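PDB 5IKY: oxalate biosynthetic component 1 from Burkholderia thailandensis, which works as a bifunctional enzyme of quorum sensing-dependent oxalate production, combining a serine hydrolase with an additional lyase activity in one chain. Local coordinates for residues 210-214 against 266-271; 537-542 against 560-564; 980-985 against 1044-1050. All blocks are in the same frame, centred on the assembly; numbering follows the deposited sequence.

Interaction 1. Residues 210-214 against 266-271; sequences VDASR and TLLDLE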
loop_
_atom_site.group_PDB
_atom_site.type_symbol
_atom_site.label_atom_id
_atom_site.label_comp_id
_atom_site.label_asym_id
_atom_site.label_seq_id
_atom_site.Cartn_x
_atom_site.Cartn_y
_atom_site.Cartn_z
ATOM N N VAL A 210 -8.000 0.633 -12.258
ATOM C CA VAL A 210 -7.572 1.132 -10.957
ATOM C C VAL A 210 -7.298 -0.024 -9.998
ATOM O O VAL A 210 -6.258 -0.064 -9.344
ATOM C CB VAL A 210 -8.622 2.073 -10.340
ATOM C CG1 VAL A 210 -8.355 2.279 -8.857
ATOM C CG2 VAL A 210 -8.626 3.402 -11.075
ATOM N N ASP A 211 -8.224 -0.976 -9.936
ATOM C CA ASP A 211 -8.073 -2.125 -9.050
ATOM C C ASP A 211 -6.865 -2.986 -9.414
ATOM O O ASP A 211 -6.104 -3.393 -8.538
ATOM C CB ASP A 211 -9.341 -2.979 -9.059
ATOM C CG ASP A 211 -10.487 -2.320 -8.322
ATOM O OD1 ASP A 211 -10.218 -1.446 -7.470
ATOM O OD2 ASP A 211 -11.655 -2.676 -8.589
ATOM N N ALA A 212 -6.690 -3.257 -10.703
ATOM C CA ALA A 212 -5.569 -4.074 -11.158
ATOM C C ALA A 212 -4.240 -3.409 -10.812
ATOM O O ALA A 212 -3.269 -4.083 -10.462
ATOM C CB ALA A 212 -5.666 -4.327 -12.654
ATOM N N SER A 213 -4.208 -2.084 -10.907
ATOM C CA SER A 213 -3.013 -1.317 -10.577
ATOM C C SER A 213 -2.686 -1.414 -9.090
ATOM O O SER A 213 -1.536 -1.650 -8.712
ATOM C CB SER A 213 -3.195 0.145 -10.979
ATOM O OG SER A 213 -3.410 0.265 -12.375
ATOM N N ARG A 214 -3.705 -1.232 -8.254
ATOM C CA ARG A 214 -3.542 -1.309 -6.806
ATOM C C ARG A 214 -3.000 -2.669 -6.369
ATOM O O ARG A 214 -2.122 -2.751 -5.504
ATOM C CB ARG A 214 -4.874 -1.029 -6.103
ATOM C CG ARG A 214 -5.476 0.337 -6.412
ATOM C CD ARG A 214 -5.429 1.266 -5.215
ATOM N NE ARG A 214 -6.488 0.993 -4.250
ATOM C CZ ARG A 214 -6.340 1.073 -2.931
ATOM N NH1 ARG A 214 -5.168 1.412 -2.413
ATOM N NH2 ARG A 214 -7.363 0.814 -2.129
ATOM N N THR A 266 -7.879 9.082 -9.141
ATOM C CA THR A 266 -8.085 8.001 -8.180
ATOM C C THR A 266 -6.755 7.411 -7.718
ATOM O O THR A 266 -6.528 7.231 -6.523
ATOM C CB THR A 266 -8.956 6.881 -8.775
ATOM O OG1 THR A 266 -10.247 7.406 -9.103
ATOM C CG2 THR A 266 -9.117 5.739 -7.782
ATOM N N LEU A 267 -5.874 7.121 -8.673
ATOM C CA LEU A 267 -4.563 6.568 -8.355
ATOM C C LEU A 267 -3.697 7.564 -7.586
ATOM O O LEU A 267 -2.963 7.176 -6.681
ATOM C CB LEU A 267 -3.847 6.121 -9.631
ATOM C CG LEU A 267 -4.331 4.791 -10.212
ATOM C CD1 LEU A 267 -3.568 4.433 -11.480
ATOM C CD2 LEU A 267 -4.198 3.687 -9.175
ATOM N N LEU A 268 -3.783 8.842 -7.944
ATOM C CA LEU A 268 -3.052 9.882 -7.225
ATOM C C LEU A 268 -3.497 9.964 -5.762
ATOM O O LEU A 268 -2.699 10.277 -4.880
ATOM C CB LEU A 268 -3.239 11.240 -7.903
ATOM C CG LEU A 268 -2.567 11.467 -9.258
ATOM C CD1 LEU A 268 -3.007 12.801 -9.826
ATOM C CD2 LEU A 268 -1.053 11.409 -9.142
ATOM N N ASP A 269 -4.775 9.683 -5.517
ATOM C CA ASP A 269 -5.332 9.697 -4.165
ATOM C C ASP A 269 -4.979 8.441 -3.372
ATOM O O ASP A 269 -4.571 8.521 -2.213
ATOM C CB ASP A 269 -6.854 9.848 -4.210
ATOM C CG ASP A 269 -7.304 11.295 -4.192
ATOM O OD1 ASP A 269 -6.593 12.136 -3.602
ATOM O OD2 ASP A 269 -8.382 11.589 -4.752
ATOM N N LEU A 270 -5.147 7.283 -4.002
ATOM C CA LEU A 270 -4.973 6.001 -3.325
ATOM C C LEU A 270 -3.528 5.507 -3.356
ATOM O O LEU A 270 -3.097 4.774 -2.465
ATOM C CB LEU A 270 -5.892 4.952 -3.955
ATOM C CG LEU A 270 -7.400 5.166 -3.793
ATOM C CD1 LEU A 270 -8.177 4.139 -4.598
ATOM C CD2 LEU A 270 -7.784 5.084 -2.332
ATOM N N GLU A 271 -2.788 5.900 -4.389
ATOM C CA GLU A 271 -1.406 5.457 -4.560
ATOM C C GLU A 271 -0.487 6.623 -4.939
ATOM O O GLU A 271 0.031 6.663 -6.053
ATOM C CB GLU A 271 -1.328 4.364 -5.630
ATOM C CG GLU A 271 -2.273 3.186 -5.407
ATOM C CD GLU A 271 -1.796 2.244 -4.315
ATOM O OE1 GLU A 271 -0.606 2.313 -3.937
ATOM O OE2 GLU A 271 -2.614 1.434 -3.832
HETATM O O HOH W 1 -2.033 -0.997 -2.898
#

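Interaction 2. Residues 537-542 against 560-564; sequences QAEAAL and ALHPI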
loop_
_atom_site.group_PDB
_atom_site.type_symbol
_atom_site.label_atom_id
_atom_site.label_comp_id
_atom_site.label_asym_id
_atom_site.label_seq_id
_atom_site.Cartn_x
_atom_site.Cartn_y
_atom_site.Cartn_z
ATOM N N GLN A 537 13.268 20.553 1.332
ATOM C CA GLN A 537 13.646 21.951 1.187
ATOM C C GLN A 537 13.725 22.623 2.561
ATOM O O GLN A 537 14.567 23.496 2.790
ATOM C CB GLN A 537 12.652 22.677 0.276
ATOM C CG GLN A 537 13.074 24.074 -0.124
ATOM C CD GLN A 537 12.041 24.766 -0.989
ATOM O OE1 GLN A 537 11.313 24.122 -1.745
ATOM N NE2 GLN A 537 11.967 26.087 -0.877
ATOM N N ALA A 538 12.849 22.205 3.474
ATOM C CA ALA A 538 12.868 22.709 4.848
ATOM C C ALA A 538 14.027 22.108 5.605
ATOM O O ALA A 538 14.704 22.788 6.376
ATOM C CB ALA A 538 11.556 22.406 5.557
ATOM N N GLU A 539 14.245 20.819 5.377
ATOM C CA GLU A 539 15.355 20.106 5.980
ATOM C C GLU A 539 16.672 20.774 5.600
ATOM O O GLU A 539 17.567 20.927 6.433
ATOM C CB GLU A 539 15.329 18.646 5.536
ATOM C CG GLU A 539 16.354 17.759 6.192
ATOM C CD GLU A 539 16.107 16.299 5.881
ATOM O OE1 GLU A 539 17.055 15.617 5.439
ATOM O OE2 GLU A 539 14.966 15.830 6.082
ATOM N N ALA A 540 16.766 21.199 4.343
ATOM C CA ALA A 540 17.956 21.879 3.844
ATOM C C ALA A 540 18.107 23.273 4.449
ATOM O O ALA A 540 19.209 23.688 4.800
ATOM C CB ALA A 540 17.917 21.967 2.325
ATOM N N ALA A 541 16.997 23.993 4.569
ATOM C CA ALA A 541 17.028 25.363 5.075
ATOM C C ALA A 541 17.387 25.432 6.560
ATOM O O ALA A 541 17.872 26.456 7.039
ATOM C CB ALA A 541 15.689 26.043 4.828
ATOM N N LEU A 542 17.147 24.344 7.283
ATOM C CA LEU A 542 17.418 24.301 8.717
ATOM C C LEU A 542 18.647 23.454 9.035
ATOM O O LEU A 542 18.920 23.158 10.197
ATOM C CB LEU A 542 16.203 23.751 9.470
ATOM C CG LEU A 542 14.858 24.443 9.237
ATOM C CD1 LEU A 542 13.744 23.701 9.955
ATOM C CD2 LEU A 542 14.915 25.894 9.695
ATOM N N ALA A 560 14.041 31.309 8.318
ATOM C CA ALA A 560 14.695 30.432 7.352
ATOM C C ALA A 560 13.686 29.704 6.463
ATOM O O ALA A 560 14.028 29.255 5.369
ATOM C CB ALA A 560 15.583 29.429 8.074
ATOM N N LEU A 561 12.448 29.590 6.934
ATOM C CA LEU A 561 11.411 28.857 6.211
ATOM C C LEU A 561 10.545 29.768 5.349
ATOM O O LEU A 561 9.520 29.336 4.817
ATOM C CB LEU A 561 10.514 28.093 7.188
ATOM C CG LEU A 561 11.159 26.998 8.032
ATOM C CD1 LEU A 561 10.138 26.422 8.993
ATOM C CD2 LEU A 561 11.747 25.911 7.148
ATOM N N HIS A 562 10.956 31.023 5.215
ATOM C CA HIS A 562 10.152 32.025 4.517
ATOM C C HIS A 562 9.746 31.626 3.088
ATOM O O HIS A 562 8.576 31.764 2.731
ATOM C CB HIS A 562 10.886 33.369 4.493
ATOM C CG HIS A 562 10.006 34.528 4.145
ATOM N ND1 HIS A 562 9.112 35.078 5.039
ATOM C CD2 HIS A 562 9.877 35.238 2.999
ATOM C CE1 HIS A 562 8.473 36.078 4.460
ATOM N NE2 HIS A 562 8.919 36.197 3.222
ATOM N N PRO A 563 10.694 31.131 2.263
ATOM C CA PRO A 563 10.248 30.770 0.909
ATOM C C PRO A 563 9.298 29.576 0.887
ATOM O O PRO A 563 8.507 29.425 -0.042
ATOM C CB PRO A 563 11.559 30.438 0.185
ATOM C CG PRO A 563 12.507 30.068 1.265
ATOM C CD PRO A 563 12.148 30.947 2.423
ATOM N N ILE A 564 9.380 28.735 1.910
ATOM C CA ILE A 564 8.534 27.552 2.000
ATOM C C ILE A 564 7.127 27.908 2.464
ATOM O O ILE A 564 6.139 27.336 1.991
ATOM C CB ILE A 564 9.154 26.516 2.940
ATOM C CG1 ILE A 564 10.389 25.922 2.275
ATOM C CG2 ILE A 564 8.138 25.440 3.310
ATOM C CD1 ILE A 564 11.045 24.896 3.079
#

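Interaction 3. Residues 980-985 against 1044-1050; sequences IHLDWL and GRQGKIV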
loop_
_atom_site.group_PDB
_atom_site.type_symbol
_atom_site.label_atom_id
_atom_site.label_comp_id
_atom_site.label_asym_id
_atom_site.label_seq_id
_atom_site.Cartn_x
_atom_site.Cartn_y
_atom_site.Cartn_z
ATOM N N ILE A 980 14.378 4.162 20.210
ATOM C CA ILE A 980 15.024 3.488 21.326
ATOM C C ILE A 980 16.514 3.379 21.047
ATOM O O ILE A 980 16.940 2.614 20.179
ATOM C CB ILE A 980 14.444 2.087 21.570
ATOM C CG1 ILE A 980 12.946 2.174 21.870
ATOM C CG2 ILE A 980 15.178 1.405 22.714
ATOM C CD1 ILE A 980 12.295 0.828 22.101
ATOM N N HIS A 981 17.306 4.160 21.772
ATOM C CA HIS A 981 18.750 4.142 21.597
ATOM C C HIS A 981 19.315 2.839 22.141
ATOM O O HIS A 981 19.551 2.699 23.342
ATOM C CB HIS A 981 19.386 5.345 22.284
ATOM C CG HIS A 981 18.807 6.657 21.853
ATOM N ND1 HIS A 981 19.389 7.443 20.882
ATOM C CD2 HIS A 981 17.692 7.313 22.251
ATOM C CE1 HIS A 981 18.659 8.530 20.706
ATOM N NE2 HIS A 981 17.624 8.476 21.524
ATOM N N LEU A 982 19.523 1.889 21.238
ATOM C CA LEU A 982 19.903 0.530 21.597
ATOM C C LEU A 982 21.259 0.451 22.298
ATOM O O LEU A 982 21.470 -0.410 23.150
ATOM C CB LEU A 982 19.910 -0.347 20.341
ATOM C CG LEU A 982 20.249 -1.828 20.508
ATOM C CD1 LEU A 982 19.381 -2.460 21.582
ATOM C CD2 LEU A 982 20.077 -2.552 19.185
ATOM N N ASP A 983 22.166 1.359 21.952
ATOM C CA ASP A 983 23.534 1.302 22.464
ATOM C C ASP A 983 23.752 2.141 23.724
ATOM O O ASP A 983 24.887 2.308 24.170
ATOM C CB ASP A 983 24.519 1.745 21.380
ATOM C CG ASP A 983 24.603 0.758 20.233
ATOM O OD1 ASP A 983 24.343 -0.443 20.462
ATOM O OD2 ASP A 983 24.930 1.181 19.104
ATOM N N TRP A 984 22.673 2.664 24.298
ATOM C CA TRP A 984 22.776 3.445 25.526
ATOM C C TRP A 984 22.662 2.567 26.768
ATOM O O TRP A 984 22.176 1.437 26.700
ATOM C CB TRP A 984 21.692 4.525 25.580
ATOM C CG TRP A 984 21.926 5.699 24.685
ATOM C CD1 TRP A 984 22.915 5.845 23.757
ATOM C CD2 TRP A 984 21.151 6.903 24.638
ATOM N NE1 TRP A 984 22.802 7.064 23.131
ATOM C CE2 TRP A 984 21.725 7.732 23.653
ATOM C CE3 TRP A 984 20.021 7.357 25.327
ATOM C CZ2 TRP A 984 21.212 8.990 23.345
ATOM C CZ3 TRP A 984 19.514 8.608 25.020
ATOM C CH2 TRP A 984 20.108 9.410 24.038
ATOM N N LEU A 985 23.117 3.095 27.901
ATOM C CA LEU A 985 22.851 2.480 29.194
ATOM C C LEU A 985 21.411 2.765 29.596
ATOM O O LEU A 985 21.014 3.927 29.702
ATOM C CB LEU A 985 23.807 3.011 30.263
ATOM C CG LEU A 985 25.123 2.270 30.498
ATOM C CD1 LEU A 985 25.993 3.045 31.476
ATOM C CD2 LEU A 985 24.855 0.867 31.016
ATOM N N GLY A 1044 22.150 -4.407 22.872
ATOM C CA GLY A 1044 22.941 -3.200 22.743
ATOM C C GLY A 1044 24.368 -3.368 23.225
ATOM O O GLY A 1044 24.718 -4.390 23.816
ATOM N N ARG A 1045 25.191 -2.356 22.968
ATOM C CA ARG A 1045 26.589 -2.367 23.384
ATOM C C ARG A 1045 26.711 -2.392 24.902
ATOM O O ARG A 1045 27.651 -2.969 25.449
ATOM C CB ARG A 1045 27.326 -1.147 22.819
ATOM C CG ARG A 1045 27.504 -1.161 21.307
ATOM C CD ARG A 1045 28.890 -1.649 20.912
ATOM N NE ARG A 1045 29.917 -0.635 21.139
ATOM C CZ ARG A 1045 30.418 0.150 20.190
ATOM N NH1 ARG A 1045 29.988 0.040 18.940
ATOM N NH2 ARG A 1045 31.350 1.045 20.490
ATOM N N GLN A 1046 25.753 -1.768 25.578
ATOM C CA GLN A 1046 25.784 -1.674 27.032
ATOM C C GLN A 1046 24.779 -2.623 27.680
ATOM O O GLN A 1046 24.331 -2.395 28.803
ATOM C CB GLN A 1046 25.514 -0.236 27.478
ATOM C CG GLN A 1046 26.250 0.814 26.659
ATOM C CD GLN A 1046 27.333 1.526 27.446
ATOM O OE1 GLN A 1046 27.568 1.224 28.616
ATOM N NE2 GLN A 1046 27.999 2.481 26.806
ATOM N N GLY A 1047 24.420 -3.681 26.959
ATOM C CA GLY A 1047 23.584 -4.734 27.510
ATOM C C GLY A 1047 22.088 -4.490 27.462
ATOM O O GLY A 1047 21.313 -5.293 27.984
ATOM N N LYS A 1048 21.672 -3.389 26.845
ATOM C CA LYS A 1048 20.248 -3.096 26.716
ATOM C C LYS A 1048 19.583 -4.100 25.779
ATOM O O LYS A 1048 20.115 -4.417 24.716
ATOM C CB LYS A 1048 20.025 -1.668 26.211
ATOM C CG LYS A 1048 18.556 -1.318 25.998
ATOM C CD LYS A 1048 18.368 0.102 25.486
ATOM C CE LYS A 1048 18.161 1.085 26.630
ATOM N NZ LYS A 1048 17.799 2.444 26.137
ATOM N N ILE A 1049 18.422 -4.603 26.184
ATOM C CA ILE A 1049 17.685 -5.576 25.387
ATOM C C ILE A 1049 16.374 -4.983 24.878
ATOM O O ILE A 1049 15.618 -4.385 25.642
ATOM C CB ILE A 1049 17.383 -6.856 26.195
ATOM C CG1 ILE A 1049 18.678 -7.464 26.735
ATOM C CG2 ILE A 1049 16.636 -7.868 25.341
ATOM C CD1 ILE A 1049 18.464 -8.713 27.563
ATOM N N VAL A 1050 16.110 -5.144 23.586
ATOM C CA VAL A 1050 14.885 -4.619 22.995
ATOM C C VAL A 1050 14.122 -5.688 22.216
ATOM O O VAL A 1050 14.646 -6.275 21.269
ATOM C CB VAL A 1050 15.176 -3.431 22.059
ATOM C CG1 VAL A 1050 13.894 -2.962 21.383
ATOM C CG2 VAL A 1050 15.824 -2.292 22.834
#

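Interaction 1. Residues 210-214 against 266-271
Val210 CG1 meets Thr266 CG2 at 3.7 Å, the two short side chains crossing at about a right angle between helix 206-218 and helix 257-270. Deeper in, Leu267 takes over: its CD2 lies 4.1 Å from Ser213 CB, and both residues also rest on Leu226 of strand 223-226. The Ser213 hydroxyl stays within its own helix, bonded to Ile209 O.

Toward solvent the contact turns polar and more open. Arg214 is bent at chi2 (-110°) and again at chi3, which carries its guanidinium over to Leu270 and Glu271. Leu270 lies over one face of the group, with CD1 3.6 Å from Arg214 NE. Glu271, just past the helix end, completes a salt bridge from the edge: Arg214 NH1 donates to Glu271 OE2 at 2.9 Å, close to the guanidinium plane but 34° out of the carboxylate plane, on its anti side. A water donates to the same OE2 and to Arg214 O, so Glu271 OE2 is held by two donors.

Over residues 210-214 and 266-270 the helix axes run roughly the same way, 35° apart and 10.9 Å at closest approach, as adjacent outer helices do around the parallel strands of a TIM barrel.

Interaction 2. Residues 537-542 against 560-564
Ile564 pushes its CD1 against Ala538, reaching the backbone N at 3.3 Å and the methyl CB at 3.5 Å. This is helix-end packing in an all-helical neighbourhood: the last turn of helix 530-541 lies against the bend where helix 554-560 gives way to helix 562-579. The bend, residues 560-564, belongs to the cap domain. Leu561 sits there, leaving helical geometry after one helix and occupying the N-cap position of the next. Pro563 follows in the first turn, where its lack of an N-H costs the helix little.

The two segments share no hydrogen bond, so the fit depends on shape. Gln537 has its CG anti to the backbone N (chi1 -170°) and is extended beyond it, which lays the chain alongside Ile564; the two chains lie side by side and point opposite ways. The amide end rides over the isoleucine, with Gln537 NE2 3.5 Å from Ile564 CG1. On the more buried flank, one methyl, Leu561 CD2, does most of the work. It touches Ala538 CB at 3.9 Å and Leu542 CG at 4.0 Å, the two leucines crossing at about a right angle.

Other helices close this side. Leu542 and Leu561 both press on Leu722 of helix 715-734, while Leu561 also meets Leu687, and Ile564 meets Leu690, on helix 682-690. The contact is thus part of a larger apolar layer in which helix 530-541 meets helices 562-579, 682-690 and 715-734.

At the far end the small side chains let the backbones come close, with the alpha carbons of Ala541 and Ala560 6.0 Å apart. Each alanine methyl faces the other residue's carbonyl: Ala541 CB is 3.7 Å from Ala560 O, and Ala560 CB is 3.9 Å from Ala541 O.

Interaction 3. Residues 980-985 against 1044-1050
Arg1045 N donates to Asp983 OD1 at 3.3 Å with an N-H...O angle of 151°, arriving on the anti side of the carboxylate and 31° out of its plane. The guanidinium makes no direct contact with the carboxylate: Arg1045 NH1 stays 5.2 Å from Asp983 OD2, while Arg1045 CG lies beside OD1. A second, weak bond runs from Lys1048 NZ to His981 O at 3.3 Å; a bend at chi3 (-92°) turns the otherwise extended lysine chain along the 981-984 turn. Between the two bonds, Gly1044, with no side chain in the way, brings its CA to 3.2 Å from Leu982 O in a CA-H...O contact.

Residues 1044-1047 form a type I turn which, with Gly1047 at positive phi and Gly1044 N bonded to Lys1048 O, makes the G1-bulge end of the hairpin 1038-1043/1049-1054 at one edge of the alpha/beta-hydrolase sheet. The other type I turn, 981-984, belongs to the connection between strands 969-976 and 988-992.

Further out, Gln1046 crosses Leu985 at about a right angle, its OE1 3.3 Å from Leu985 CG. On the sheet side, Val1050 CG2 meets Ile980 CG2 tip to tip at 3.8 Å and also touches Leu982 CD1.

The three contacts follow one another along the chain without touching and sample three parts of the enzyme. Interaction 1 belongs to the TIM-barrel part: the Ser213 side chain is about 13 Å from the magnesium ion held by His227 and Glu477, so it packs the barrel wall without joining that site. Interaction 2, where helix 530-541 meets the start of the cap domain's helix 562-579, is centred about 32 Å from interaction 1 and 34 Å from interaction 3, which lies at the sheet edge of the hydrolase part. Nearest atoms are about 17 Å apart between interactions 2 and 3, against about 28 Å between interactions 1 and 3.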